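Local coordinates for tryptophan synthase alpha chain (Campylobacter jejuni, PDB 3THA), which probably catalyses the aldol cleavage of indoleglycerol phosphate to indole and glyceraldehyde 3-phosphate, the alpha-subunit half of the last step of tryptophan biosynthesis, at residues 95-98 / 99-103; 123-127 / 128-132; 131-134 / 135-139; 156-159 / 160-164. All blocks are in the same frame, centred on the assembly; numbering follows the deposited sequence.

Contact 1 (95-98 / 99-103); sequences VYYN and LIFSY
Val-95 divides its two methyl groups between successive residues of the helix that follows it. CG2 lies 3.7 Å from CD1 of Ile-100, while CG1 lies 3.9 Å from CD1 of Leu-99, and in both pairs the side chains cross at about a right angle. The branch that reaches Ile-100 sits between the backbone N and the carbonyl carbon of Val-95 (chi1 -69° places the other methyl, CG1, opposite that carbonyl), so one short residue can serve two neighbours. Ile-100 and Leu-99 also touch Phe-108 of helix 105-114.

The aromatic pair meets at a similar distance. The Tyr-97 ring, swung opposite its own backbone N (chi1 -165°), brings CE2 to 4.0 Å from CD2 of Phe-101; that tyrosine carbon lies at the edge of the Phe-101 ring, near its plane.

Residues 97-103 are a short helix, joined to strand 90-94 of the TIM barrel by Val-95 and Tyr-96, and Val-95 still pairs through its backbone with Ile-121 of the next strand. The side chain of Val-95 is about 9 Å from that of Glu-46, a predicted proton acceptor.

Among the backbone bonds, Leu-99 N reaches Tyr-96 O at 3.2 Å. The bond from Phe-101 N to Tyr-97 O is shorter, 2.8 Å. Ser-102 N follows with Asn-98 O. Asn-98 ND2 is hydrogen-bonded to the carbonyl O of Glu-124 of the second subunit.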
loop_
_atom_site.group_PDB
_atom_site.type_symbol
_atom_site.label_atom_id
_atom_site.label_comp_id
_atom_site.label_asym_id
_atom_site.label_seq_id
_atom_site.Cartn_x
_atom_site.Cartn_y
_atom_site.Cartn_z
ATOM N N VAL B 95 -6.344 -2.473 8.476
ATOM C CA VAL B 95 -5.191 -3.353 8.410
ATOM C C VAL B 95 -5.225 -4.110 7.089
ATOM O O VAL B 95 -6.265 -4.280 6.496
ATOM C CB VAL B 95 -5.229 -4.431 9.564
ATOM C CG1 VAL B 95 -5.013 -3.796 10.916
ATOM C CG2 VAL B 95 -6.529 -5.185 9.560
ATOM N N TYR B 96 -4.079 -4.585 6.650
ATOM C CA TYR B 96 -4.048 -5.520 5.559
ATOM C C TYR B 96 -4.451 -6.871 6.055
ATOM O O TYR B 96 -4.341 -7.153 7.257
ATOM C CB TYR B 96 -2.672 -5.615 5.031
ATOM C CG TYR B 96 -2.266 -4.412 4.261
ATOM C CD1 TYR B 96 -2.695 -4.254 2.973
ATOM C CD2 TYR B 96 -1.450 -3.427 4.821
ATOM C CE1 TYR B 96 -2.311 -3.202 2.232
ATOM C CE2 TYR B 96 -1.062 -2.335 4.067
ATOM C CZ TYR B 96 -1.501 -2.247 2.755
ATOM O OH TYR B 96 -1.162 -1.207 1.914
ATOM N N TYR B 97 -4.964 -7.670 5.134
ATOM C CA TYR B 97 -5.488 -8.991 5.415
ATOM C C TYR B 97 -4.449 -9.941 6.004
ATOM O O TYR B 97 -4.806 -10.846 6.768
ATOM C CB TYR B 97 -6.102 -9.596 4.153
ATOM C CG TYR B 97 -6.989 -10.800 4.416
ATOM C CD1 TYR B 97 -8.309 -10.645 4.824
ATOM C CD2 TYR B 97 -6.514 -12.094 4.224
ATOM C CE1 TYR B 97 -9.131 -11.744 5.054
ATOM C CE2 TYR B 97 -7.326 -13.191 4.430
ATOM C CZ TYR B 97 -8.633 -13.011 4.862
ATOM O OH TYR B 97 -9.445 -14.108 5.075
ATOM N N ASN B 98 -3.176 -9.732 5.667
ATOM C CA ASN B 98 -2.118 -10.590 6.149
ATOM C C ASN B 98 -2.054 -10.601 7.676
ATOM O O ASN B 98 -1.718 -11.615 8.274
ATOM C CB ASN B 98 -0.765 -10.227 5.543
ATOM C CG ASN B 98 -0.323 -8.766 5.838
ATOM O OD1 ASN B 98 -0.683 -8.148 6.850
ATOM N ND2 ASN B 98 0.467 -8.227 4.944
ATOM N N LEU B 99 -2.355 -9.472 8.306
ATOM C CA LEU B 99 -2.366 -9.394 9.733
ATOM C C LEU B 99 -3.491 -10.302 10.272
ATOM O O LEU B 99 -3.317 -11.020 11.279
ATOM C CB LEU B 99 -2.597 -7.953 10.157
ATOM C CG LEU B 99 -2.277 -7.664 11.626
ATOM C CD1 LEU B 99 -2.021 -6.201 11.832
ATOM C CD2 LEU B 99 -3.374 -8.074 12.515
ATOM N N ILE B 100 -4.642 -10.253 9.599
ATOM C CA ILE B 100 -5.853 -10.934 10.040
ATOM C C ILE B 100 -5.669 -12.432 9.865
ATOM O O ILE B 100 -5.752 -13.185 10.834
ATOM C CB ILE B 100 -7.115 -10.383 9.314
ATOM C CG1 ILE B 100 -7.284 -8.871 9.619
ATOM C CG2 ILE B 100 -8.382 -11.194 9.668
ATOM C CD1 ILE B 100 -8.629 -8.257 9.183
ATOM N N PHE B 101 -5.384 -12.853 8.642
ATOM C CA PHE B 101 -4.987 -14.223 8.361
ATOM C C PHE B 101 -4.061 -14.919 9.370
ATOM O O PHE B 101 -4.297 -16.069 9.744
ATOM C CB PHE B 101 -4.340 -14.284 6.989
ATOM C CG PHE B 101 -4.148 -15.670 6.476
ATOM C CD1 PHE B 101 -2.984 -16.386 6.790
ATOM C CD2 PHE B 101 -5.130 -16.261 5.682
ATOM C CE1 PHE B 101 -2.805 -17.687 6.327
ATOM C CE2 PHE B 101 -4.969 -17.550 5.185
ATOM C CZ PHE B 101 -3.796 -18.278 5.513
ATOM N N SER B 102 -3.003 -14.230 9.758
ATOM C CA SER B 102 -2.003 -14.701 10.729
ATOM C C SER B 102 -2.560 -14.921 12.142
ATOM O O SER B 102 -2.216 -15.892 12.827
ATOM C CB SER B 102 -0.870 -13.663 10.826
ATOM O OG SER B 102 -0.299 -13.638 12.132
ATOM N N TYR B 103 -3.390 -13.983 12.575
ATOM C CA TYR B 103 -4.059 -14.087 13.841
ATOM C C TYR B 103 -5.104 -15.190 13.892
ATOM O O TYR B 103 -5.252 -15.813 14.939
ATOM C CB TYR B 103 -4.712 -12.759 14.145
ATOM C CG TYR B 103 -4.843 -12.487 15.608
ATOM C CD1 TYR B 103 -3.732 -12.189 16.396
ATOM C CD2 TYR B 103 -6.082 -12.518 16.197
ATOM C CE1 TYR B 103 -3.884 -11.951 17.768
ATOM C CE2 TYR B 103 -6.245 -12.281 17.502
ATOM C CZ TYR B 103 -5.164 -11.986 18.294
ATOM O OH TYR B 103 -5.458 -11.753 19.601
#

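Contact 2 (123-127 / 128-132); sequences PELSF and EESDD
Ser-126 and Glu-129 face each other across the short 3-10 turn that leads from the loop after barrel strand 117-121 toward helix 131-140, part of the beta-alpha-beta connection of this TIM barrel. Each residue gives the other one bond. Glu-129 N donates to Ser-126 O, and Ser-126 OG returns a bond of 3.2 Å to OE2 of Glu-129, met on the anti side of the carboxylate and 18° out of its plane. The serine hydroxyl can do this because chi1 of 73° tucks OG between its own N and carbonyl carbon, on the side where Glu-129 extends.

Ser-130 comes to the same carbonyl from elsewhere: its OG is 2.7 Å from Ser-126 O, and it and Glu-129 N approach from opposite faces of the carbonyl plane. This one oxygen is thus gripped by two donors, while Ser-130 N adds a bond of 3.0 Å to Phe-127 O.

Leu-125 lies obliquely over the apolar stem of Glu-129, CD1 standing 3.7 Å from its CB, with the other methyl, CD2, turned to Ser-130 OG. The Phe-127 side chain meets Arg-156 and Leu-160 of helix 154-161 with CB, and Lys-159 of that helix with its ring. Glu-128 bends at chi2, and its carboxylate bridges to Arg-156; within the turn, its OE1 stops 3.9 Å from CB of Phe-127.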
loop_
_atom_site.group_PDB
_atom_site.type_symbol
_atom_site.label_atom_id
_atom_site.label_comp_id
_atom_site.label_asym_id
_atom_site.label_seq_id
_atom_site.Cartn_x
_atom_site.Cartn_y
_atom_site.Cartn_z
ATOM N N PRO B 123 -7.563 -2.846 3.064
ATOM C CA PRO B 123 -7.100 -2.410 1.783
ATOM C C PRO B 123 -6.691 -3.621 0.994
ATOM O O PRO B 123 -6.046 -4.548 1.549
ATOM C CB PRO B 123 -5.804 -1.595 2.126
ATOM C CG PRO B 123 -6.047 -1.142 3.505
ATOM C CD PRO B 123 -6.756 -2.272 4.166
ATOM N N GLU B 124 -6.994 -3.547 -0.299
ATOM C CA GLU B 124 -6.616 -4.518 -1.299
ATOM C C GLU B 124 -7.263 -5.900 -1.091
ATOM O O GLU B 124 -6.940 -6.860 -1.826
ATOM C CB GLU B 124 -5.104 -4.601 -1.470
ATOM C CG GLU B 124 -4.385 -3.226 -1.494
ATOM C CD GLU B 124 -4.700 -2.356 -2.723
ATOM O OE1 GLU B 124 -5.446 -2.812 -3.645
ATOM O OE2 GLU B 124 -4.194 -1.202 -2.730
ATOM N N LEU B 125 -8.210 -5.990 -0.150
ATOM C CA LEU B 125 -9.066 -7.170 -0.113
ATOM C C LEU B 125 -10.261 -6.867 -0.994
ATOM O O LEU B 125 -11.142 -6.114 -0.592
ATOM C CB LEU B 125 -9.505 -7.526 1.296
ATOM C CG LEU B 125 -10.225 -8.863 1.491
ATOM C CD1 LEU B 125 -9.264 -10.022 1.286
ATOM C CD2 LEU B 125 -10.790 -8.913 2.889
ATOM N N SER B 126 -10.292 -7.413 -2.202
ATOM C CA SER B 126 -11.457 -7.190 -3.066
ATOM C C SER B 126 -12.707 -7.892 -2.511
ATOM O O SER B 126 -12.629 -8.795 -1.654
ATOM C CB SER B 126 -11.219 -7.706 -4.492
ATOM O OG SER B 126 -11.264 -9.119 -4.476
ATOM N N PHE B 127 -13.867 -7.486 -3.024
ATOM C CA PHE B 127 -15.116 -8.045 -2.529
ATOM C C PHE B 127 -15.169 -9.576 -2.687
ATOM O O PHE B 127 -15.613 -10.320 -1.794
ATOM C CB PHE B 127 -16.285 -7.407 -3.258
ATOM C CG PHE B 127 -17.607 -8.010 -2.884
ATOM C CD1 PHE B 127 -18.162 -9.038 -3.667
ATOM C CD2 PHE B 127 -18.263 -7.604 -1.708
ATOM C CE1 PHE B 127 -19.373 -9.621 -3.301
ATOM C CE2 PHE B 127 -19.480 -8.183 -1.324
ATOM C CZ PHE B 127 -20.041 -9.196 -2.121
ATOM N N GLU B 128 -14.732 -10.024 -3.847
ATOM C CA GLU B 128 -14.723 -11.430 -4.202
ATOM C C GLU B 128 -13.871 -12.298 -3.255
ATOM O O GLU B 128 -14.140 -13.507 -3.147
ATOM C CB GLU B 128 -14.225 -11.573 -5.641
ATOM C CG GLU B 128 -15.272 -11.137 -6.702
ATOM C CD GLU B 128 -15.269 -9.606 -7.035
ATOM O OE1 GLU B 128 -14.467 -8.807 -6.452
ATOM O OE2 GLU B 128 -16.105 -9.216 -7.908
ATOM N N GLU B 129 -12.862 -11.692 -2.598
ATOM C CA GLU B 129 -11.954 -12.412 -1.697
ATOM C C GLU B 129 -12.475 -12.382 -0.288
ATOM O O GLU B 129 -11.992 -13.101 0.575
ATOM C CB GLU B 129 -10.557 -11.786 -1.688
ATOM C CG GLU B 129 -9.669 -12.144 -2.837
ATOM C CD GLU B 129 -8.399 -11.306 -2.833
ATOM O OE1 GLU B 129 -7.423 -11.653 -2.109
ATOM O OE2 GLU B 129 -8.386 -10.278 -3.547
ATOM N N SER B 130 -13.471 -11.543 -0.060
ATOM C CA SER B 130 -13.935 -11.241 1.283
ATOM C C SER B 130 -14.779 -12.279 2.000
ATOM O O SER B 130 -15.034 -12.123 3.189
ATOM C CB SER B 130 -14.697 -9.922 1.249
ATOM O OG SER B 130 -13.838 -8.877 0.801
ATOM N N ASP B 131 -15.206 -13.334 1.306
ATOM C CA ASP B 131 -16.339 -14.153 1.764
ATOM C C ASP B 131 -16.190 -14.616 3.196
ATOM O O ASP B 131 -17.115 -14.480 3.977
ATOM C CB ASP B 131 -16.646 -15.338 0.789
ATOM C CG ASP B 131 -16.991 -14.847 -0.641
ATOM O OD1 ASP B 131 -17.004 -13.594 -0.867
ATOM O OD2 ASP B 131 -17.215 -15.687 -1.553
ATOM N N ASP B 132 -15.012 -15.137 3.534
ATOM C CA ASP B 132 -14.782 -15.715 4.847
ATOM C C ASP B 132 -14.680 -14.671 5.938
ATOM O O ASP B 132 -15.131 -14.925 7.057
ATOM C CB ASP B 132 -13.530 -16.569 4.844
ATOM C CG ASP B 132 -13.733 -17.867 4.123
ATOM O OD1 ASP B 132 -14.688 -18.594 4.493
ATOM O OD2 ASP B 132 -12.955 -18.160 3.189
#

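Contact 3 (131-134 / 135-139); sequences DDLI and KECER
Four backbone bonds join residues 131-134 to 135-139, each from an N-H to the carbonyl four residues earlier, as in a regular alpha-helix. The bond from Glu-138 N to Ile-134 O measures 2.8 Å and is nearly straight at the hydrogen, 169°; Cys-137 N bonds to Leu-133 O. Lys-135 N bonds to Asp-131 O, and the bond from Glu-136 N to Asp-132 O is weak at 3.3 Å.

On the inward face, Leu-133 CG meets Cys-137 SG at 4.1 Å. The thiol stands opposite its own carbonyl carbon (chi1 -62°), which directs SG back along the helix to the leucine one turn earlier. Both touch Leu-120 of strand 117-121 and Leu-144 of strand 143-148, the barrel strands that helix 131-140 connects in a beta-alpha-beta unit.

Ile-134 presents CG2 to Glu-138 OE2 at 3.6 Å, the two side chains crossing at a slant; Ile-134 also touches Phe-127 and Leu-144. Farther along, Arg-139 and Glu-136 form a salt bridge, the carboxylate lying at the guanidinium edge, in plane: NH1 is 2.6 Å from OE2 and hydrogen-bonded to OE1 at 3.0 Å. Glu-106 of helix 105-114 brings a like charge close to Glu-136 OE1 and forms a weak, long ion pair with Arg-139.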
loop_
_atom_site.group_PDB
_atom_site.type_symbol
_atom_site.label_atom_id
_atom_site.label_comp_id
_atom_site.label_asym_id
_atom_site.label_seq_id
_atom_site.Cartn_x
_atom_site.Cartn_y
_atom_site.Cartn_z
ATOM N N ASP B 131 -15.206 -13.334 1.306
ATOM C CA ASP B 131 -16.339 -14.153 1.764
ATOM C C ASP B 131 -16.190 -14.616 3.196
ATOM O O ASP B 131 -17.115 -14.480 3.977
ATOM C CB ASP B 131 -16.646 -15.338 0.789
ATOM C CG ASP B 131 -16.991 -14.847 -0.641
ATOM O OD1 ASP B 131 -17.004 -13.594 -0.867
ATOM O OD2 ASP B 131 -17.215 -15.687 -1.553
ATOM N N ASP B 132 -15.012 -15.137 3.534
ATOM C CA ASP B 132 -14.782 -15.715 4.847
ATOM C C ASP B 132 -14.680 -14.671 5.938
ATOM O O ASP B 132 -15.131 -14.925 7.057
ATOM C CB ASP B 132 -13.530 -16.569 4.844
ATOM C CG ASP B 132 -13.733 -17.867 4.123
ATOM O OD1 ASP B 132 -14.688 -18.594 4.493
ATOM O OD2 ASP B 132 -12.955 -18.160 3.189
ATOM N N LEU B 133 -14.103 -13.503 5.624
ATOM C CA LEU B 133 -14.037 -12.413 6.590
ATOM C C LEU B 133 -15.429 -11.862 6.835
ATOM O O LEU B 133 -15.790 -11.554 7.981
ATOM C CB LEU B 133 -13.112 -11.293 6.098
ATOM C CG LEU B 133 -12.918 -10.071 7.022
ATOM C CD1 LEU B 133 -12.421 -10.476 8.393
ATOM C CD2 LEU B 133 -11.941 -9.086 6.390
ATOM N N ILE B 134 -16.200 -11.722 5.748
ATOM C CA ILE B 134 -17.552 -11.204 5.835
ATOM C C ILE B 134 -18.372 -12.085 6.768
ATOM O O ILE B 134 -19.183 -11.589 7.569
ATOM C CB ILE B 134 -18.209 -11.177 4.452
ATOM C CG1 ILE B 134 -17.646 -10.014 3.629
ATOM C CG2 ILE B 134 -19.752 -11.137 4.557
ATOM C CD1 ILE B 134 -18.172 -9.976 2.147
ATOM N N LYS B 135 -18.136 -13.387 6.678
ATOM C CA LYS B 135 -18.895 -14.328 7.454
ATOM C C LYS B 135 -18.653 -14.051 8.923
ATOM O O LYS B 135 -19.599 -13.896 9.696
ATOM C CB LYS B 135 -18.549 -15.762 7.071
ATOM C CG LYS B 135 -19.760 -16.580 6.677
ATOM C CD LYS B 135 -20.364 -16.166 5.322
ATOM C CE LYS B 135 -21.674 -16.945 5.015
ATOM N NZ LYS B 135 -22.394 -16.378 3.825
ATOM N N GLU B 136 -17.391 -13.930 9.305
ATOM C CA GLU B 136 -17.089 -13.588 10.681
ATOM C C GLU B 136 -17.585 -12.202 11.056
ATOM O O GLU B 136 -18.042 -12.026 12.152
ATOM C CB GLU B 136 -15.614 -13.738 10.991
ATOM C CG GLU B 136 -15.101 -15.108 10.689
ATOM C CD GLU B 136 -15.841 -16.163 11.456
ATOM O OE1 GLU B 136 -16.124 -15.938 12.651
ATOM O OE2 GLU B 136 -16.146 -17.219 10.869
ATOM N N CYS B 137 -17.513 -11.216 10.169
ATOM C CA CYS B 137 -18.045 -9.899 10.545
ATOM C C CYS B 137 -19.573 -9.924 10.799
ATOM O O CYS B 137 -20.005 -9.419 11.828
ATOM C CB CYS B 137 -17.665 -8.787 9.574
ATOM S SG CYS B 137 -15.875 -8.447 9.407
ATOM N N GLU B 138 -20.385 -10.486 9.897
ATOM C CA GLU B 138 -21.828 -10.655 10.211
ATOM C C GLU B 138 -21.962 -11.283 11.596
ATOM O O GLU B 138 -22.729 -10.810 12.439
ATOM C CB GLU B 138 -22.559 -11.592 9.235
ATOM C CG GLU B 138 -22.798 -11.115 7.809
ATOM C CD GLU B 138 -23.393 -12.255 6.917
ATOM O OE1 GLU B 138 -24.308 -13.012 7.377
ATOM O OE2 GLU B 138 -22.936 -12.403 5.757
ATOM N N ARG B 139 -21.199 -12.352 11.818
ATOM C CA ARG B 139 -21.288 -13.149 13.052
ATOM C C ARG B 139 -21.112 -12.337 14.348
ATOM O O ARG B 139 -21.750 -12.652 15.346
ATOM C CB ARG B 139 -20.299 -14.333 13.010
ATOM C CG ARG B 139 -20.181 -15.106 14.336
ATOM C CD ARG B 139 -19.226 -16.302 14.280
ATOM N NE ARG B 139 -19.917 -17.457 13.717
ATOM C CZ ARG B 139 -19.518 -18.110 12.631
ATOM N NH1 ARG B 139 -18.395 -17.765 12.009
ATOM N NH2 ARG B 139 -20.226 -19.138 12.191
#

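Contact 4 (156-159 / 160-164); sequences RVKK and LVKHA
Helix 154-161 is the alpha-helix of the beta-alpha-beta unit between barrel strands 143-148 and 168-171, and Arg-156 and Leu-160 make the main side-chain contact along it. Leu-160 N donates to Arg-156 O at 2.9 Å, and the side chains of the same two residues then meet. Arg-156 leaves the helix opposite its backbone N and bends at chi2 (87°), so that its shaft passes at a slant across Leu-160: CG is 3.7 Å from CD1 of the leucine, and NE is equally near that methyl. The other methyl, CD2, sits over one face of the guanidinium, 4.1 Å above its plane and displaced toward the rim.

The next pair along, Val-157 and Val-161, repeats the i to i+4 spacing. Val-161 N bonds to Val-157 O, and CG2 of Val-161 lies 4.3 Å from CG1 of Val-157; Val-157 touches Lys-190, Glu-193 and Ile-194 of helix 180-195, and Val-161 touches Phe-197. Lys-162, already inside the type I beta turn from Val-161 to Ala-164, still donates its N to Lys-158 O at 3.0 Å.

The long chains of Lys-158 and Lys-162 run side by side, pointing the same way, with their NZ atoms 4.0 Å apart. Two ammonium groups so close would probably repel and might lower each other's pKa. Arg-156, by contrast, has a counter-charge in Glu-128, so its guanidinium joins a salt bridge with an apolar cover.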
loop_
_atom_site.group_PDB
_atom_site.type_symbol
_atom_site.label_atom_id
_atom_site.label_comp_id
_atom_site.label_asym_id
_atom_site.label_seq_id
_atom_site.Cartn_x
_atom_site.Cartn_y
_atom_site.Cartn_z
ATOM N N ARG B 156 -21.865 -2.040 -10.615
ATOM C CA ARG B 156 -20.977 -2.618 -9.624
ATOM C C ARG B 156 -21.200 -1.907 -8.266
ATOM O O ARG B 156 -21.072 -2.502 -7.199
ATOM C CB ARG B 156 -19.517 -2.555 -10.135
ATOM C CG ARG B 156 -18.438 -2.953 -9.108
ATOM C CD ARG B 156 -18.154 -4.450 -9.089
ATOM N NE ARG B 156 -17.085 -4.793 -8.148
ATOM C CZ ARG B 156 -16.981 -5.960 -7.497
ATOM N NH1 ARG B 156 -17.891 -6.932 -7.674
ATOM N NH2 ARG B 156 -15.956 -6.159 -6.660
ATOM N N VAL B 157 -21.602 -0.642 -8.318
ATOM C CA VAL B 157 -21.855 0.126 -7.099
ATOM C C VAL B 157 -23.152 -0.357 -6.433
ATOM O O VAL B 157 -23.192 -0.594 -5.224
ATOM C CB VAL B 157 -21.926 1.667 -7.400
ATOM C CG1 VAL B 157 -22.436 2.460 -6.202
ATOM C CG2 VAL B 157 -20.578 2.189 -7.882
ATOM N N LYS B 158 -24.211 -0.472 -7.222
ATOM C CA LYS B 158 -25.489 -1.013 -6.742
ATOM C C LYS B 158 -25.241 -2.359 -6.029
ATOM O O LYS B 158 -25.666 -2.566 -4.892
ATOM C CB LYS B 158 -26.487 -1.118 -7.904
ATOM C CG LYS B 158 -27.781 -1.875 -7.620
ATOM C CD LYS B 158 -28.915 -1.440 -8.585
ATOM C CE LYS B 158 -30.143 -2.377 -8.550
ATOM N NZ LYS B 158 -31.023 -2.243 -7.327
ATOM N N LYS B 159 -24.515 -3.249 -6.684
ATOM C CA LYS B 159 -24.165 -4.521 -6.090
ATOM C C LYS B 159 -23.277 -4.438 -4.809
ATOM O O LYS B 159 -23.490 -5.195 -3.854
ATOM C CB LYS B 159 -23.549 -5.415 -7.165
ATOM C CG LYS B 159 -22.816 -6.600 -6.645
ATOM C CD LYS B 159 -21.998 -7.302 -7.741
ATOM C CE LYS B 159 -20.940 -8.240 -7.103
ATOM N NZ LYS B 159 -21.573 -9.313 -6.246
ATOM N N LEU B 160 -22.307 -3.526 -4.757
ATOM C CA LEU B 160 -21.461 -3.434 -3.558
ATOM C C LEU B 160 -22.191 -2.823 -2.368
ATOM O O LEU B 160 -21.939 -3.213 -1.211
ATOM C CB LEU B 160 -20.181 -2.666 -3.850
ATOM C CG LEU B 160 -19.150 -3.461 -4.659
ATOM C CD1 LEU B 160 -18.221 -2.506 -5.413
ATOM C CD2 LEU B 160 -18.328 -4.411 -3.773
ATOM N N VAL B 161 -23.097 -1.883 -2.627
ATOM C CA VAL B 161 -23.650 -1.116 -1.516
ATOM C C VAL B 161 -25.027 -1.542 -1.046
ATOM O O VAL B 161 -25.382 -1.326 0.098
ATOM C CB VAL B 161 -23.614 0.414 -1.748
ATOM C CG1 VAL B 161 -22.206 0.853 -2.095
ATOM C CG2 VAL B 161 -24.592 0.834 -2.814
ATOM N N LYS B 162 -25.807 -2.162 -1.911
ATOM C CA LYS B 162 -27.194 -2.484 -1.553
ATOM C C LYS B 162 -27.261 -3.204 -0.207
ATOM O O LYS B 162 -28.191 -2.973 0.571
ATOM C CB LYS B 162 -27.854 -3.326 -2.646
ATOM C CG LYS B 162 -29.349 -3.486 -2.524
ATOM C CD LYS B 162 -29.865 -4.629 -3.422
ATOM C CE LYS B 162 -31.342 -4.948 -3.134
ATOM N NZ LYS B 162 -32.211 -4.339 -4.157
ATOM N N HIS B 163 -26.260 -4.044 0.057
ATOM C CA HIS B 163 -26.223 -4.889 1.253
ATOM C C HIS B 163 -25.062 -4.593 2.206
ATOM O O HIS B 163 -24.713 -5.454 3.019
ATOM C CB HIS B 163 -26.165 -6.368 0.846
ATOM C CG HIS B 163 -27.405 -6.853 0.146
ATOM N ND1 HIS B 163 -28.682 -6.532 0.570
ATOM C CD2 HIS B 163 -27.562 -7.653 -0.938
ATOM C CE1 HIS B 163 -29.569 -7.095 -0.235
ATOM N NE2 HIS B 163 -28.917 -7.786 -1.157
ATOM N N ALA B 164 -24.463 -3.400 2.104
ATOM C CA ALA B 164 -23.277 -3.040 2.898
ATOM C C ALA B 164 -23.653 -2.600 4.309
ATOM O O ALA B 164 -24.814 -2.418 4.601
ATOM C CB ALA B 164 -22.498 -1.939 2.218
#

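Overall arrangement
From the N terminus, contact 1 comes first, turning the chain from strand 90-94 into helix 97-103. Contact 2 shapes the loop beyond the next strand, 117-121, and contact 3 continues into helix 131-140. Contact 4 closes helix 154-161, after strand 143-148. All four are local and follow one another, contacts 2 and 3 overlapping at Asp-131 and Asp-132; none closes a long loop, and none nests in or crosses another. In space contact 2 touches each of the others, so that the 123-130 loop meets helices 97-103, 131-140 and 154-161. Contacts 1 and 3 also touch, whereas 3 and 4 remain about 8 Å apart at their nearest atoms. Contacts 1 and 2 additionally reach the second subunit.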